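Local coordinates for polyketide Synthase III (Ectocarpus siliculosus, PDB 4B0N), which probably acts as an acyltransferase of the chalcone synthase family, a type III polyketide synthase linked to the making of phlorotannin monomers, at residues A[53-58]-A[94-99]; A[223-228]-A[243-248]; A[273-278]-A[404-409]. All coordinates share one frame; numbering follows the deposited sequence.

Contact 1: residues A[53-58]-A[94-99]. With ACD (arachidonic acid), chain D.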
loop_
_atom_site.group_PDB
_atom_site.type_symbol
_atom_site.label_atom_id
_atom_site.label_comp_id
_atom_site.label_asym_id
_atom_site.label_seq_id
_atom_site.Cartn_x
_atom_site.Cartn_y
_atom_site.Cartn_z
ATOM N N PRO A 53 -8.149 -18.509 10.065
ATOM C CA PRO A 53 -7.235 -18.984 11.099
ATOM C C PRO A 53 -7.804 -20.176 11.876
ATOM O O PRO A 53 -8.933 -20.612 11.623
ATOM C CB PRO A 53 -7.069 -17.763 12.010
ATOM C CG PRO A 53 -8.292 -16.948 11.778
ATOM C CD PRO A 53 -8.600 -17.129 10.325
ATOM N N GLN A 54 -7.016 -20.676 12.821
ATOM C CA GLN A 54 -7.267 -21.950 13.486
ATOM C C GLN A 54 -8.544 -22.009 14.332
ATOM O O GLN A 54 -9.293 -22.986 14.263
ATOM C CB GLN A 54 -6.057 -22.300 14.350
ATOM C CG GLN A 54 -5.826 -23.789 14.529
ATOM C CD GLN A 54 -4.568 -24.085 15.318
ATOM O OE1 GLN A 54 -4.003 -23.199 15.963
ATOM N NE2 GLN A 54 -4.122 -25.337 15.272
ATOM N N TYR A 55 -8.790 -20.962 15.115
ATOM C CA TYR A 55 -9.782 -21.017 16.189
ATOM C C TYR A 55 -11.136 -20.418 15.827
ATOM O O TYR A 55 -11.266 -19.211 15.649
ATOM C CB TYR A 55 -9.224 -20.359 17.458
ATOM C CG TYR A 55 -7.885 -20.923 17.883
ATOM C CD1 TYR A 55 -7.806 -22.105 18.618
ATOM C CD2 TYR A 55 -6.695 -20.279 17.539
ATOM C CE1 TYR A 55 -6.583 -22.630 19.001
ATOM C CE2 TYR A 55 -5.466 -20.796 17.919
ATOM C CZ TYR A 55 -5.413 -21.972 18.650
ATOM O OH TYR A 55 -4.193 -22.492 19.031
ATOM N N ARG A 56 -12.141 -21.282 15.724
ATOM C CA ARG A 56 -13.522 -20.858 15.533
ATOM C C ARG A 56 -14.158 -20.594 16.903
ATOM O O ARG A 56 -14.394 -21.522 17.682
ATOM C CB ARG A 56 -14.296 -21.920 14.741
ATOM C CG ARG A 56 -15.807 -21.868 14.897
ATOM C CD ARG A 56 -16.478 -21.059 13.804
ATOM N NE ARG A 56 -17.199 -21.911 12.858
ATOM C CZ ARG A 56 -18.462 -22.315 13.009
ATOM N NH1 ARG A 56 -19.171 -21.956 14.076
ATOM N NH2 ARG A 56 -19.023 -23.084 12.085
ATOM N N CYS A 57 -14.415 -19.323 17.195
ATOM C CA CYS A 57 -14.964 -18.909 18.486
ATOM C C CYS A 57 -16.398 -18.413 18.346
ATOM O O CYS A 57 -16.657 -17.446 17.627
ATOM C CB CYS A 57 -14.085 -17.820 19.111
ATOM S SG CYS A 57 -14.758 -17.006 20.583
ATOM N N THR A 58 -17.320 -19.080 19.041
ATOM C CA THR A 58 -18.732 -18.686 19.052
ATOM C C THR A 58 -18.928 -17.377 19.819
ATOM O O THR A 58 -18.053 -16.959 20.582
ATOM C CB THR A 58 -19.641 -19.777 19.661
ATOM O OG1 THR A 58 -19.367 -19.914 21.062
ATOM C CG2 THR A 58 -19.436 -21.120 18.960
ATOM N N ALA A 94 -6.705 -16.170 15.163
ATOM C CA ALA A 94 -5.385 -16.797 15.042
ATOM C C ALA A 94 -4.749 -17.091 16.402
ATOM O O ALA A 94 -3.798 -17.869 16.497
ATOM C CB ALA A 94 -4.461 -15.926 14.202
ATOM N N VAL A 95 -5.284 -16.467 17.446
ATOM C CA VAL A 95 -4.743 -16.603 18.794
ATOM C C VAL A 95 -5.706 -17.407 19.672
ATOM O O VAL A 95 -6.924 -17.214 19.591
ATOM C CB VAL A 95 -4.464 -15.229 19.445
ATOM C CG1 VAL A 95 -3.198 -15.299 20.272
ATOM C CG2 VAL A 95 -4.309 -14.138 18.397
ATOM N N PRO A 96 -5.168 -18.316 20.511
ATOM C CA PRO A 96 -6.021 -19.136 21.381
ATOM C C PRO A 96 -6.627 -18.398 22.581
ATOM O O PRO A 96 -7.462 -18.968 23.281
ATOM C CB PRO A 96 -5.073 -20.240 21.865
ATOM C CG PRO A 96 -3.714 -19.639 21.775
ATOM C CD PRO A 96 -3.755 -18.740 20.576
ATOM N N ASP A 97 -6.226 -17.146 22.801
ATOM C CA ASP A 97 -6.657 -16.365 23.970
ATOM C C ASP A 97 -8.175 -16.245 24.160
ATOM O O ASP A 97 -8.636 -15.812 25.221
ATOM C CB ASP A 97 -6.029 -14.969 23.943
ATOM C CG ASP A 97 -4.532 -15.004 24.123
ATOM O OD1 ASP A 97 -3.853 -15.649 23.305
ATOM O OD2 ASP A 97 -4.032 -14.397 25.089
ATOM N N PHE A 98 -8.944 -16.626 23.143
ATOM C CA PHE A 98 -10.404 -16.549 23.213
ATOM C C PHE A 98 -11.058 -17.927 23.298
ATOM O O PHE A 98 -12.256 -18.044 23.576
ATOM C CB PHE A 98 -10.952 -15.738 22.037
ATOM C CG PHE A 98 -10.297 -14.396 21.881
ATOM C CD1 PHE A 98 -10.509 -13.388 22.818
ATOM C CD2 PHE A 98 -9.455 -14.141 20.802
ATOM C CE1 PHE A 98 -9.901 -12.151 22.680
ATOM C CE2 PHE A 98 -8.844 -12.904 20.657
ATOM C CZ PHE A 98 -9.065 -11.908 21.598
ATOM N N THR A 99 -10.259 -18.963 23.056
ATOM C CA THR A 99 -10.682 -20.348 23.233
ATOM C C THR A 99 -9.555 -21.123 23.923
ATOM O O THR A 99 -8.882 -21.939 23.286
ATOM C CB THR A 99 -11.041 -21.016 21.887
ATOM O OG1 THR A 99 -9.922 -20.944 20.996
ATOM C CG2 THR A 99 -12.232 -20.332 21.246
HETATM C C1 ACD D . -13.849 -0.428 9.328
HETATM C C2 ACD D . -12.394 -0.214 8.969
HETATM C C3 ACD D . -11.545 -1.331 9.568
HETATM C C4 ACD D . -10.177 -0.813 9.994
HETATM C C5 ACD D . -9.528 -1.788 10.946
HETATM C C6 ACD D . -8.332 -1.529 11.469
HETATM C C7 ACD D . -7.699 -2.527 12.408
HETATM C C8 ACD D . -8.178 -2.340 13.827
HETATM C C9 ACD D . -8.175 -3.384 14.654
HETATM C C10 ACD D . -8.640 -3.231 16.083
HETATM C C11 ACD D . -9.848 -4.098 16.333
HETATM C C12 ACD D . -9.887 -4.900 17.394
HETATM C C13 ACD D . -11.107 -5.757 17.635
HETATM C C14 ACD D . -10.710 -7.188 17.913
HETATM C C15 ACD D . -11.650 -8.128 17.970
HETATM C C16 ACD D . -11.288 -9.567 18.248
HETATM C C17 ACD D . -11.363 -9.818 19.749
HETATM C C18 ACD D . -12.570 -10.664 20.140
HETATM C C19 ACD D . -13.181 -10.133 21.431
HETATM C C20 ACD D . -14.209 -11.092 21.986
HETATM O O1 ACD D . -14.715 -0.332 8.429
#

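Contact 2: residues A[223-228]-A[243-248]. With ACD (arachidonic acid), chain D.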
loop_
_atom_site.group_PDB
_atom_site.type_symbol
_atom_site.label_atom_id
_atom_site.label_comp_id
_atom_site.label_asym_id
_atom_site.label_seq_id
_atom_site.Cartn_x
_atom_site.Cartn_y
_atom_site.Cartn_z
ATOM N N LEU A 223 -5.907 -9.848 10.290
ATOM C CA LEU A 223 -5.885 -10.437 11.627
ATOM C C LEU A 223 -6.142 -9.363 12.676
ATOM O O LEU A 223 -5.202 -8.815 13.255
ATOM C CB LEU A 223 -4.540 -11.119 11.904
ATOM C CG LEU A 223 -4.250 -12.532 11.399
ATOM C CD1 LEU A 223 -3.913 -12.554 9.917
ATOM C CD2 LEU A 223 -3.092 -13.095 12.199
ATOM N N SER A 224 -7.417 -9.061 12.913
ATOM C CA SER A 224 -7.793 -8.103 13.954
ATOM C C SER A 224 -7.720 -8.693 15.373
ATOM O O SER A 224 -7.877 -7.966 16.357
ATOM C CB SER A 224 -9.170 -7.480 13.668
ATOM O OG SER A 224 -10.137 -8.453 13.323
ATOM N N SER A 225 -7.460 -9.997 15.477
ATOM C CA SER A 225 -7.342 -10.665 16.780
ATOM C C SER A 225 -5.986 -10.439 17.448
ATOM O O SER A 225 -5.731 -10.945 18.542
ATOM C CB SER A 225 -7.612 -12.170 16.658
ATOM O OG SER A 225 -6.513 -12.851 16.072
ATOM N N VAL A 226 -5.118 -9.688 16.784
ATOM C CA VAL A 226 -3.806 -9.387 17.340
ATOM C C VAL A 226 -3.771 -7.952 17.864
ATOM O O VAL A 226 -2.789 -7.533 18.473
ATOM C CB VAL A 226 -2.672 -9.610 16.316
ATOM C CG1 VAL A 226 -1.437 -10.129 17.030
ATOM C CG2 VAL A 226 -3.090 -10.605 15.243
ATOM N N HIS A 227 -4.858 -7.214 17.637
ATOM C CA HIS A 227 -4.950 -5.805 18.027
ATOM C C HIS A 227 -5.956 -5.531 19.115
ATOM O O HIS A 227 -6.344 -4.380 19.331
ATOM C CB HIS A 227 -5.253 -4.940 16.806
ATOM C CG HIS A 227 -4.189 -5.003 15.741
ATOM N ND1 HIS A 227 -2.994 -4.402 15.878
ATOM C CD2 HIS A 227 -4.177 -5.627 14.495
ATOM C CE1 HIS A 227 -2.250 -4.631 14.781
ATOM N NE2 HIS A 227 -2.977 -5.379 13.934
ATOM N N THR A 228 -6.377 -6.578 19.820
ATOM C CA THR A 228 -7.393 -6.443 20.862
ATOM C C THR A 228 -6.828 -5.735 22.096
ATOM O O THR A 228 -5.703 -6.015 22.521
ATOM C CB THR A 228 -8.013 -7.806 21.251
ATOM O OG1 THR A 228 -7.241 -8.422 22.288
ATOM C CG2 THR A 228 -8.081 -8.730 20.045
ATOM N N PHE A 243 -15.267 -7.333 14.786
ATOM C CA PHE A 243 -14.079 -7.624 13.976
ATOM C C PHE A 243 -13.512 -9.022 14.212
ATOM O O PHE A 243 -13.534 -9.526 15.335
ATOM C CB PHE A 243 -12.985 -6.569 14.191
ATOM C CG PHE A 243 -13.340 -5.198 13.675
ATOM C CD1 PHE A 243 -14.224 -5.036 12.607
ATOM C CD2 PHE A 243 -12.765 -4.067 14.238
ATOM C CE1 PHE A 243 -14.544 -3.773 12.132
ATOM C CE2 PHE A 243 -13.078 -2.801 13.762
ATOM C CZ PHE A 243 -13.968 -2.653 12.709
ATOM N N ALA A 244 -12.998 -9.629 13.140
ATOM C CA ALA A 244 -12.486 -11.004 13.167
ATOM C C ALA A 244 -11.308 -11.214 12.209
ATOM O O ALA A 244 -10.854 -10.273 11.555
ATOM C CB ALA A 244 -13.606 -11.978 12.845
ATOM N N ASP A 245 -10.823 -12.452 12.129
ATOM C CA ASP A 245 -9.687 -12.798 11.274
ATOM C C ASP A 245 -10.113 -13.603 10.049
ATOM O O ASP A 245 -10.991 -14.465 10.140
ATOM C CB ASP A 245 -8.648 -13.596 12.063
ATOM C CG ASP A 245 -8.027 -12.804 13.200
ATOM O OD1 ASP A 245 -8.612 -11.792 13.641
ATOM O OD2 ASP A 245 -6.938 -13.205 13.656
ATOM N N GLY A 246 -9.477 -13.323 8.911
ATOM C CA GLY A 246 -9.784 -14.012 7.654
ATOM C C GLY A 246 -8.841 -13.710 6.502
ATOM O O GLY A 246 -8.101 -12.727 6.528
ATOM N N CYS A 247 -8.876 -14.569 5.486
ATOM C CA CYS A 247 -8.063 -14.396 4.285
ATOM C C CYS A 247 -8.767 -14.908 3.027
ATOM O O CYS A 247 -9.440 -15.941 3.045
ATOM C CB CYS A 247 -6.705 -15.083 4.449
ATOM S SG CYS A 247 -5.656 -15.047 2.976
ATOM N N ALA A 248 -8.596 -14.168 1.937
ATOM C CA ALA A 248 -9.159 -14.536 0.644
ATOM C C ALA A 248 -8.235 -14.094 -0.477
ATOM O O ALA A 248 -7.638 -13.020 -0.411
ATOM C CB ALA A 248 -10.540 -13.927 0.467
HETATM C C1 ACD D . -13.849 -0.428 9.328
HETATM C C2 ACD D . -12.394 -0.214 8.969
HETATM C C3 ACD D . -11.545 -1.331 9.568
HETATM C C4 ACD D . -10.177 -0.813 9.994
HETATM C C5 ACD D . -9.528 -1.788 10.946
HETATM C C6 ACD D . -8.332 -1.529 11.469
HETATM C C7 ACD D . -7.699 -2.527 12.408
HETATM C C8 ACD D . -8.178 -2.340 13.827
HETATM C C9 ACD D . -8.175 -3.384 14.654
HETATM C C10 ACD D . -8.640 -3.231 16.083
HETATM C C11 ACD D . -9.848 -4.098 16.333
HETATM C C12 ACD D . -9.887 -4.900 17.394
HETATM C C13 ACD D . -11.107 -5.757 17.635
HETATM C C14 ACD D . -10.710 -7.188 17.913
HETATM C C15 ACD D . -11.650 -8.128 17.970
HETATM C C16 ACD D . -11.288 -9.567 18.248
HETATM C C17 ACD D . -11.363 -9.818 19.749
HETATM C C18 ACD D . -12.570 -10.664 20.140
HETATM C C19 ACD D . -13.181 -10.133 21.431
HETATM C C20 ACD D . -14.209 -11.092 21.986
HETATM O O1 ACD D . -14.715 -0.332 8.429
#

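Contact 3: residues A[273-278]-A[404-409]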
loop_
_atom_site.group_PDB
_atom_site.type_symbol
_atom_site.label_atom_id
_atom_site.label_comp_id
_atom_site.label_asym_id
_atom_site.label_seq_id
_atom_site.Cartn_x
_atom_site.Cartn_y
_atom_site.Cartn_z
ATOM N N TRP A 273 -16.281 6.773 -5.244
ATOM C CA TRP A 273 -16.870 8.061 -4.886
ATOM C C TRP A 273 -16.634 8.407 -3.446
ATOM O O TRP A 273 -17.022 7.660 -2.549
ATOM C CB TRP A 273 -18.364 8.101 -5.189
ATOM C CG TRP A 273 -18.922 9.499 -5.108
ATOM C CD1 TRP A 273 -19.654 10.064 -4.067
ATOM C CD2 TRP A 273 -18.782 10.572 -6.102
ATOM N NE1 TRP A 273 -19.977 11.370 -4.346
ATOM C CE2 TRP A 273 -19.485 11.738 -5.550
ATOM C CE3 TRP A 273 -18.172 10.679 -7.352
ATOM C CZ2 TRP A 273 -19.563 12.943 -6.235
ATOM C CZ3 TRP A 273 -18.258 11.899 -8.032
ATOM C CH2 TRP A 273 -18.938 13.002 -7.486
ATOM N N LEU A 274 -15.993 9.552 -3.220
ATOM C CA LEU A 274 -15.781 10.085 -1.877
ATOM C C LEU A 274 -16.971 10.962 -1.475
ATOM O O LEU A 274 -17.362 11.877 -2.207
ATOM C CB LEU A 274 -14.484 10.897 -1.825
ATOM C CG LEU A 274 -13.592 10.851 -0.576
ATOM C CD1 LEU A 274 -12.385 11.748 -0.783
ATOM C CD2 LEU A 274 -14.321 11.255 0.697
ATOM N N MET A 275 -17.541 10.674 -0.308
ATOM C CA MET A 275 -18.710 11.399 0.189
ATOM C C MET A 275 -18.300 12.649 0.966
ATOM O O MET A 275 -17.418 12.594 1.831
ATOM C CB MET A 275 -19.572 10.486 1.066
ATOM C CG MET A 275 -20.010 9.198 0.384
ATOM S SD MET A 275 -20.384 7.884 1.560
ATOM C CE MET A 275 -20.698 6.520 0.442
ATOM N N GLU A 276 -18.948 13.770 0.647
ATOM C CA GLU A 276 -18.681 15.049 1.303
ATOM C C GLU A 276 -19.137 15.036 2.760
ATOM O O GLU A 276 -20.218 14.533 3.078
ATOM C CB GLU A 276 -19.365 16.195 0.549
ATOM C CG GLU A 276 -18.806 16.450 -0.844
ATOM C CD GLU A 276 -19.724 17.298 -1.712
ATOM O OE1 GLU A 276 -20.090 18.416 -1.286
ATOM O OE2 GLU A 276 -20.071 16.851 -2.830
ATOM N N GLY A 277 -18.293 15.583 3.633
ATOM C CA GLY A 277 -18.599 15.718 5.058
ATOM C C GLY A 277 -18.812 14.413 5.805
ATOM O O GLY A 277 -19.666 14.335 6.691
ATOM N N THR A 278 -18.040 13.389 5.444
ATOM C CA THR A 278 -18.117 12.073 6.092
ATOM C C THR A 278 -16.742 11.659 6.633
ATOM O O THR A 278 -16.417 10.471 6.727
ATOM C CB THR A 278 -18.659 10.993 5.130
ATOM O OG1 THR A 278 -17.855 10.961 3.945
ATOM C CG2 THR A 278 -20.105 11.279 4.748
ATOM N N VAL A 404 -15.669 9.254 4.077
ATOM C CA VAL A 404 -15.907 7.870 3.659
ATOM C C VAL A 404 -16.087 7.772 2.149
ATOM O O VAL A 404 -16.862 8.518 1.547
ATOM C CB VAL A 404 -17.120 7.240 4.391
ATOM C CG1 VAL A 404 -17.513 5.903 3.772
ATOM C CG2 VAL A 404 -16.816 7.055 5.869
ATOM N N GLY A 405 -15.344 6.853 1.545
ATOM C CA GLY A 405 -15.481 6.572 0.127
ATOM C C GLY A 405 -16.245 5.288 -0.117
ATOM O O GLY A 405 -16.246 4.383 0.720
ATOM N N ALA A 406 -16.909 5.220 -1.267
ATOM C CA ALA A 406 -17.549 3.993 -1.717
ATOM C C ALA A 406 -16.716 3.377 -2.839
ATOM O O ALA A 406 -16.324 4.062 -3.783
ATOM C CB ALA A 406 -18.968 4.272 -2.179
ATOM N N GLU A 407 -16.439 2.084 -2.711
ATOM C CA GLU A 407 -15.587 1.364 -3.651
ATOM C C GLU A 407 -16.310 0.141 -4.189
ATOM O O GLU A 407 -16.695 -0.741 -3.419
ATOM C CB GLU A 407 -14.290 0.935 -2.961
ATOM C CG GLU A 407 -13.062 1.758 -3.328
ATOM C CD GLU A 407 -13.100 3.178 -2.794
ATOM O OE1 GLU A 407 -13.530 3.374 -1.635
ATOM O OE2 GLU A 407 -12.677 4.094 -3.531
ATOM N N GLY A 408 -16.482 0.079 -5.507
ATOM C CA GLY A 408 -17.240 -1.011 -6.114
ATOM C C GLY A 408 -16.716 -1.533 -7.435
ATOM O O GLY A 408 -15.888 -0.893 -8.084
ATOM N N ILE A 409 -17.205 -2.711 -7.819
ATOM C CA ILE A 409 -16.873 -3.344 -9.102
ATOM C C ILE A 409 -18.132 -3.908 -9.765
ATOM O O ILE A 409 -19.100 -4.262 -9.082
ATOM C CB ILE A 409 -15.814 -4.466 -8.955
ATOM C CG1 ILE A 409 -16.201 -5.441 -7.832
ATOM C CG2 ILE A 409 -14.428 -3.870 -8.730
ATOM C CD1 ILE A 409 -15.590 -6.820 -7.958
#

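Contact 1: residues A[53-58]-A[94-99]
The Y55 ring lies over P96. P96 CB sits 4.1 Å from the centroid of the Y55 ring and 28° off its normal, a CH-pi contact. Q54 CB rests against the opposite face of the ring, toward its rim. The backbone of A94 meets the ring edge, with A94 O 3.7 Å from Y55 CE2. T99 comes in obliquely, and its OG1 lies 3.4 Å from Y55 CD1. With CG anti to its carbonyl carbon (chi1 -53°), Y55 turns its ring onto the 94-99 loop. Beyond the ring, Y55 OH hydrogen-bonds A104 N and D107 OD2. A leucine here would probably leave A104 N and D107 without their hydroxyl partner and strip P96 of its flat support. Two residues earlier, P53 CB meets A94 CB at 3.9 Å; two residues later, C57 CB touches T99 CG2 at 3.8 Å. No hydrogen bond crosses between the two segments, so the fit is one of shape. Strand 55-58 pairs antiparallel with strand 90-93, and the 94-99 loop follows from that partner. F98 sends its ring away from 53-58, and F98 CZ reaches arachidonic acid C17 at 3.6 Å. F98 lines the fatty-acid pocket, with the Y55 packing behind.

Contact 2: residues A[223-228]-A[243-248]
S224 OG donates a hydrogen bond to A244 O, at 2.6 Å. The hydroxyl stands above the carbonyl plane, 54° out of it, and so does not use a lone pair. S224 OG lies between its backbone N and carbonyl carbon (chi1 47°), which brings it over A244 and 3.5 Å from F243 CB. Next to it, S225 N bonds to the syn lone pair of D245 OD1 at 2.8 Å, with a bent angle of 131°. S225 OG also donates to D245 OD2, though the very short 2.5 Å makes its length doubtful. A94 N makes a weak bond to the same carboxylate oxygen. The turn after strand 215-223 is tied to the start of strand 245-255, its antiparallel neighbour in the mixed five-stranded sheet of this thiolase-like fold. The L223 side chain crosses that of D245 at about a right angle, with L223 CG 3.6 Å from D245 OD2. Past the strand ends, both segments line the arachidonic acid pocket. F243 turns its ring edge to the fatty-acid chain, CD2 3.6 Å from ligand C11. T228 CG2 packs 3.5 Å from ligand C17. H227 puts its CB beside ligand C10, while its NE2 is held by T163 O.

Contact 3: residues A[273-278]-A[404-409]
Backbone hydrogen bonds join W273 and A406 as an antiparallel hydrogen-bonded pair. A406 N reaches W273 O at 2.8 Å and nearly straight, 168°. The return bond, W273 N to A406 O, is longer, at 3.1 Å. L274 and G405 form the next pair, non-hydrogen-bonded, with CA atoms 4.1 Å apart. G405 has no side chain to fill that place, and its CA makes a CA-H...O contact with W273 O. M275 N then bonds to V404 O at 2.9 Å, so the ladder runs on into the type II turn from M275 to T278. G277 in this turn has a positive phi, which suits glycine.

A side-chain hydroxyl takes over where the ladder stops. T278 OG1 accepts from V404 N at 2.8 Å and donates to M275 O at 2.7 Å. Its torsion sets OG1 between its own N and carbonyl carbon (chi1 55°), from where it bridges the turn and the other segment. A cis peptide bond precedes V404.

The apolar contacts come from M275. It lies alongside V404, both pointing the same way, with its chain extended beyond CG. M275 SD is 4.1 Å from V404 CG1, and M275 CE reaches A406 CB at 3.9 Å. F310 of helix 299-316 covers both W273 and A406. L274 and W273 also pack on I175 and R182 of the second subunit.

V404 follows a Pro-Gly pair that probably corresponds to the GFGPG loop of chalcone synthases. No charged group takes part in the bonding between the segments. Main-chain bonds and one doubly used hydroxyl hold V404 just after its cis peptide bond, which probably limits movement there, near the pocket.

How the contacts relate
Contacts 1 and 2 are neighbours, with centres 10 Å apart. They touch where P53 CG meets D245 CB at 3.4 Å and where V95 CG2 meets S225 OG at 3.5 Å. Both also reach the same arachidonic acid. F98 of contact 1 and T228 of contact 2 both meet C17, near the tail end, while F243 of contact 2 runs along the chain toward the carboxyl end. Contact 3 stands apart, its centre about 24 Å from that of contact 2 and about 33 Å from that of contact 1. It belongs to the C-terminal chalcone synthase domain, the other two to the N-terminal one. The V404 side chain is still about 8 Å from the ligand.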